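Local coordinates for protein 2-hydroxyhepta-2,4-diene-1,7-dioate isomerase (Corynebacterium glutamicum, PDB 4DBF) that binds magnesium and probably acts as a lyase or isomerase of the fumarylacetoacetate hydrolase family, probably including oxaloacetate decarboxylation, at residues Gly137-Val150 / Thr243-Gly257. Residues are numbered along the deposited sequence; the frame is centred on the assembly and turned at random.
Sequences GELAVVIGKPCKNV and TASMTLLPGDVIATG. With MG (magnesium ion), chain C.
Leu139 O is gripped twice by Thr256: the backbone N arrives nearly in line with the carbonyl (C=O...N 169°), while OG1, 2.7 Å from Leu139 O, donates from a tilted position at 128°. The hydroxyl reaches that oxygen because chi1 of 60° sets OG1 between the backbone N and the carbonyl carbon. The same torsion brings Thr256 CG2 to 3.8 Å from Val141 CG2, the side chains crossing at about a right angle. Reciprocal bonds between Val141 and Ile254, each 2.8 Å from N to O, pair strands 137-143 and 253-255 antiparallel. On the face carrying Val141 and Ile254, helix 235-243 packs through Met235, Ile238 and Ile242; Ile143 CD1 meets Ile254 CD1 at 4.1 Å.

At the Ile143 end, a type II turn from Leu249 to Asp252 leads into strand 253-255, and Gly251 N donates to Ile143 O. Asp252 OD2 receives Leu249 N from above the carboxylate plane and forms a salt bridge with Lys82, while OD1 is hydrogen-bonded to Ser81. Cys147 and Leu248 exchange two backbone bonds. Thr243 O accepts from Asn149 N (2.8 Å), the donor well above the carbonyl plane; OG1 accepts from Val150 N (3.0 Å) and is hydrogen-bonded to Ile239 O. Lys148 lays CD 3.3 Å from Thr243 O, and its NZ forms a salt bridge with Asp187 of the second subunit, hydrogen-bonded to Thr247 OG1.

At the opposite end, Glu138 OE2 binds magnesium at 2.1 Å; OE1 takes a metal-bound water and a weak bond from Gly257 N. Glu136 and Asp167 complete the Glu-X-Glu plus Asp metal site characteristic of FAH-family enzymes.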
loop_
_atom_site.group_PDB
_atom_site.type_symbol
_atom_site.label_atom_id
_atom_site.label_comp_id
_atom_site.label_asym_id
_atom_site.label_seq_id
_atom_site.Cartn_x
_atom_site.Cartn_y
_atom_site.Cartn_z
ATOM N N GLY A 137 10.432 -7.927 15.666
ATOM C CA GLY A 137 9.240 -8.628 16.052
ATOM C C GLY A 137 8.184 -7.703 16.573
ATOM O O GLY A 137 8.440 -6.950 17.442
ATOM N N GLU A 138 6.982 -7.812 16.036
ATOM C CA GLU A 138 5.900 -6.945 16.410
ATOM C C GLU A 138 4.582 -7.635 16.551
ATOM O O GLU A 138 4.284 -8.547 15.864
ATOM C CB GLU A 138 5.740 -5.763 15.442
ATOM C CG GLU A 138 7.029 -5.200 14.933
ATOM C CD GLU A 138 6.928 -3.861 14.223
ATOM O OE1 GLU A 138 5.920 -3.222 14.177
ATOM O OE2 GLU A 138 7.922 -3.437 13.708
ATOM N N LEU A 139 3.795 -7.144 17.463
ATOM C CA LEU A 139 2.420 -7.511 17.537
ATOM C C LEU A 139 1.649 -6.882 16.380
ATOM O O LEU A 139 1.728 -5.730 16.150
ATOM C CB LEU A 139 1.834 -7.060 18.848
ATOM C CG LEU A 139 0.399 -7.450 19.038
ATOM C CD1 LEU A 139 0.206 -8.944 19.140
ATOM C CD2 LEU A 139 -0.160 -6.717 20.232
ATOM N N ALA A 140 0.916 -7.709 15.665
ATOM C CA ALA A 140 0.169 -7.298 14.498
ATOM C C ALA A 140 -1.303 -7.403 14.764
ATOM O O ALA A 140 -1.740 -8.331 15.327
ATOM C CB ALA A 140 0.526 -8.120 13.279
ATOM N N VAL A 141 -2.019 -6.418 14.307
ATOM C CA VAL A 141 -3.440 -6.397 14.433
ATOM C C VAL A 141 -4.075 -6.687 13.078
ATOM O O VAL A 141 -3.729 -6.091 12.105
ATOM C CB VAL A 141 -3.936 -5.037 14.890
ATOM C CG1 VAL A 141 -5.419 -5.033 14.973
ATOM C CG2 VAL A 141 -3.330 -4.645 16.207
ATOM N N VAL A 142 -5.022 -7.587 13.045
ATOM C CA VAL A 142 -5.749 -7.791 11.826
ATOM C C VAL A 142 -7.156 -7.211 11.920
ATOM O O VAL A 142 -7.909 -7.559 12.781
ATOM C CB VAL A 142 -5.806 -9.261 11.421
ATOM C CG1 VAL A 142 -6.599 -9.415 10.167
ATOM C CG2 VAL A 142 -4.428 -9.823 11.258
ATOM N N ILE A 143 -7.444 -6.307 11.004
ATOM C CA ILE A 143 -8.688 -5.586 10.920
ATOM C C ILE A 143 -9.814 -6.498 10.419
ATOM O O ILE A 143 -9.639 -7.269 9.546
ATOM C CB ILE A 143 -8.573 -4.317 10.047
ATOM C CG1 ILE A 143 -7.647 -3.288 10.662
ATOM C CG2 ILE A 143 -9.917 -3.654 9.882
ATOM C CD1 ILE A 143 -7.994 -2.944 12.067
ATOM N N GLY A 144 -10.961 -6.378 11.045
ATOM C CA GLY A 144 -12.065 -7.284 10.852
ATOM C C GLY A 144 -13.272 -6.731 10.122
ATOM O O GLY A 144 -14.113 -7.446 9.692
ATOM N N LYS A 145 -13.324 -5.427 10.003
ATOM C CA LYS A 145 -14.369 -4.796 9.281
ATOM C C LYS A 145 -13.943 -3.436 8.796
ATOM O O LYS A 145 -13.052 -2.849 9.311
ATOM C CB LYS A 145 -15.612 -4.749 10.134
ATOM C CG LYS A 145 -15.520 -3.868 11.338
ATOM C CD LYS A 145 -16.877 -3.792 11.999
ATOM C CE LYS A 145 -17.143 -2.431 12.567
ATOM N NZ LYS A 145 -18.263 -2.421 13.524
ATOM N N PRO A 146 -14.577 -2.960 7.749
ATOM C CA PRO A 146 -14.180 -1.680 7.196
ATOM C C PRO A 146 -14.457 -0.662 8.225
ATOM O O PRO A 146 -15.431 -0.767 8.888
ATOM C CB PRO A 146 -15.072 -1.494 6.001
ATOM C CG PRO A 146 -16.044 -2.564 6.021
ATOM C CD PRO A 146 -15.851 -3.422 7.207
ATOM N N CYS A 147 -13.574 0.295 8.385
ATOM C CA CYS A 147 -13.755 1.280 9.404
ATOM C C CYS A 147 -13.015 2.533 9.124
ATOM O O CYS A 147 -12.055 2.510 8.451
ATOM C CB CYS A 147 -13.322 0.737 10.745
ATOM S SG CYS A 147 -11.618 0.138 10.805
ATOM N N LYS A 148 -13.468 3.616 9.702
ATOM C CA LYS A 148 -12.840 4.911 9.585
ATOM C C LYS A 148 -13.223 5.735 10.803
ATOM O O LYS A 148 -14.250 5.508 11.357
ATOM C CB LYS A 148 -13.287 5.574 8.315
ATOM C CG LYS A 148 -12.807 6.975 8.098
ATOM C CD LYS A 148 -11.445 7.049 7.445
ATOM C CE LYS A 148 -10.993 8.475 7.233
ATOM N NZ LYS A 148 -11.678 9.042 6.094
ATOM N N ASN A 149 -12.388 6.660 11.240
ATOM C CA ASN A 149 -12.743 7.489 12.408
ATOM C C ASN A 149 -13.138 6.657 13.649
ATOM O O ASN A 149 -14.133 6.961 14.344
ATOM C CB ASN A 149 -13.893 8.500 12.054
ATOM C CG ASN A 149 -13.500 9.487 10.970
ATOM O OD1 ASN A 149 -12.437 10.114 11.040
ATOM N ND2 ASN A 149 -14.352 9.590 9.897
ATOM N N VAL A 150 -12.408 5.583 13.921
ATOM C CA VAL A 150 -12.681 4.787 15.095
ATOM C C VAL A 150 -12.199 5.570 16.320
ATOM O O VAL A 150 -11.100 6.103 16.311
ATOM C CB VAL A 150 -11.959 3.484 15.037
ATOM C CG1 VAL A 150 -12.311 2.631 16.234
ATOM C CG2 VAL A 150 -12.293 2.800 13.724
ATOM N N THR A 243 -7.023 5.411 11.571
ATOM C CA THR A 243 -8.317 5.542 10.968
ATOM C C THR A 243 -8.845 6.969 10.895
ATOM O O THR A 243 -9.798 7.222 10.250
ATOM C CB THR A 243 -9.341 4.571 11.577
ATOM O OG1 THR A 243 -9.619 4.935 12.919
ATOM C CG2 THR A 243 -8.825 3.209 11.545
ATOM N N ALA A 244 -8.196 7.904 11.541
ATOM C CA ALA A 244 -8.511 9.302 11.351
ATOM C C ALA A 244 -8.052 9.832 9.988
ATOM O O ALA A 244 -8.520 10.838 9.535
ATOM C CB ALA A 244 -7.911 10.135 12.441
ATOM N N SER A 245 -7.096 9.142 9.395
ATOM C CA SER A 245 -6.526 9.539 8.133
ATOM C C SER A 245 -6.947 8.611 6.973
ATOM O O SER A 245 -7.228 9.062 5.934
ATOM C CB SER A 245 -4.992 9.590 8.230
ATOM O OG SER A 245 -4.524 10.711 8.895
ATOM N N MET A 246 -6.977 7.320 7.238
ATOM C CA MET A 246 -7.123 6.259 6.277
ATOM C C MET A 246 -8.239 5.285 6.596
ATOM O O MET A 246 -8.278 4.800 7.660
ATOM C CB MET A 246 -5.883 5.392 6.342
ATOM C CG MET A 246 -4.815 5.653 5.351
ATOM S SD MET A 246 -3.329 4.743 5.777
ATOM C CE MET A 246 -2.268 6.136 5.668
ATOM N N THR A 247 -9.067 4.938 5.626
ATOM C CA THR A 247 -9.996 3.846 5.779
ATOM C C THR A 247 -9.226 2.540 5.879
ATOM O O THR A 247 -8.344 2.306 5.112
ATOM C CB THR A 247 -10.992 3.735 4.596
ATOM O OG1 THR A 247 -11.824 4.868 4.545
ATOM C CG2 THR A 247 -11.859 2.526 4.734
ATOM N N LEU A 248 -9.592 1.706 6.825
ATOM C CA LEU A 248 -9.068 0.371 6.920
ATOM C C LEU A 248 -10.105 -0.685 6.502
ATOM O O LEU A 248 -11.257 -0.500 6.726
ATOM C CB LEU A 248 -8.548 0.113 8.322
ATOM C CG LEU A 248 -7.405 0.973 8.873
ATOM C CD1 LEU A 248 -7.032 0.603 10.283
ATOM C CD2 LEU A 248 -6.224 0.904 7.951
ATOM N N LEU A 249 -9.650 -1.770 5.900
ATOM C CA LEU A 249 -10.511 -2.799 5.350
ATOM C C LEU A 249 -10.265 -4.137 6.053
ATOM O O LEU A 249 -9.179 -4.351 6.586
ATOM C CB LEU A 249 -10.173 -2.905 3.865
ATOM C CG LEU A 249 -10.440 -1.623 3.073
ATOM C CD1 LEU A 249 -10.029 -1.748 1.631
ATOM C CD2 LEU A 249 -11.939 -1.304 3.172
ATOM N N PRO A 250 -11.264 -5.069 6.039
ATOM C CA PRO A 250 -10.988 -6.421 6.558
ATOM C C PRO A 250 -9.759 -7.073 5.935
ATOM O O PRO A 250 -9.585 -7.072 4.703
ATOM C CB PRO A 250 -12.243 -7.258 6.179
ATOM C CG PRO A 250 -13.364 -6.194 5.930
ATOM C CD PRO A 250 -12.597 -4.940 5.408
ATOM N N GLY A 251 -8.906 -7.618 6.792
ATOM C CA GLY A 251 -7.702 -8.240 6.299
ATOM C C GLY A 251 -6.495 -7.304 6.391
ATOM O O GLY A 251 -5.368 -7.804 6.420
ATOM N N ASP A 252 -6.728 -6.009 6.427
ATOM C CA ASP A 252 -5.611 -5.023 6.558
ATOM C C ASP A 252 -4.828 -5.301 7.879
ATOM O O ASP A 252 -5.406 -5.714 8.897
ATOM C CB ASP A 252 -6.112 -3.588 6.611
ATOM C CG ASP A 252 -6.369 -2.991 5.234
ATOM O OD1 ASP A 252 -6.073 -3.656 4.221
ATOM O OD2 ASP A 252 -6.850 -1.869 5.194
ATOM N N VAL A 253 -3.522 -5.035 7.883
ATOM C CA VAL A 253 -2.729 -5.454 9.016
ATOM C C VAL A 253 -2.057 -4.215 9.627
ATOM O O VAL A 253 -1.580 -3.342 8.863
ATOM C CB VAL A 253 -1.660 -6.490 8.564
ATOM C CG1 VAL A 253 -0.600 -6.633 9.693
ATOM C CG2 VAL A 253 -2.299 -7.896 8.104
ATOM N N ILE A 254 -2.031 -4.116 10.971
ATOM C CA ILE A 254 -1.291 -2.987 11.599
ATOM C C ILE A 254 -0.117 -3.578 12.346
ATOM O O ILE A 254 -0.294 -4.447 13.187
ATOM C CB ILE A 254 -2.206 -2.157 12.560
ATOM C CG1 ILE A 254 -3.372 -1.552 11.785
ATOM C CG2 ILE A 254 -1.373 -1.030 13.331
ATOM C CD1 ILE A 254 -4.450 -0.968 12.784
ATOM N N ALA A 255 1.088 -3.056 12.071
ATOM C CA ALA A 255 2.253 -3.527 12.780
ATOM C C ALA A 255 2.499 -2.479 13.890
ATOM O O ALA A 255 2.734 -1.310 13.564
ATOM C CB ALA A 255 3.449 -3.532 11.822
ATOM N N THR A 256 2.351 -2.880 15.145
ATOM C CA THR A 256 2.237 -1.907 16.284
ATOM C C THR A 256 3.595 -1.457 16.888
ATOM O O THR A 256 3.644 -0.661 17.864
ATOM C CB THR A 256 1.293 -2.459 17.402
ATOM O OG1 THR A 256 1.824 -3.692 17.909
ATOM C CG2 THR A 256 -0.106 -2.718 16.797
ATOM N N GLY A 257 4.698 -1.992 16.384
ATOM C CA GLY A 257 6.002 -1.403 16.677
ATOM C C GLY A 257 6.969 -2.340 17.370
ATOM O O GLY A 257 6.639 -3.511 17.659
HETATM MG MG MG C . 8.738 -1.651 12.862
HETATM O O HOH W 1 6.687 -0.972 12.843
HETATM O O HOH W 2 4.484 -4.437 18.835
HETATM O O HOH W 3 -9.599 11.088 5.933
HETATM O O HOH W 4 -10.839 11.976 9.978
HETATM O O HOH W 5 -10.167 8.007 14.495
HETATM O O HOH W 6 9.288 0.272 12.354
HETATM O O HOH W 7 9.206 -1.165 14.790
#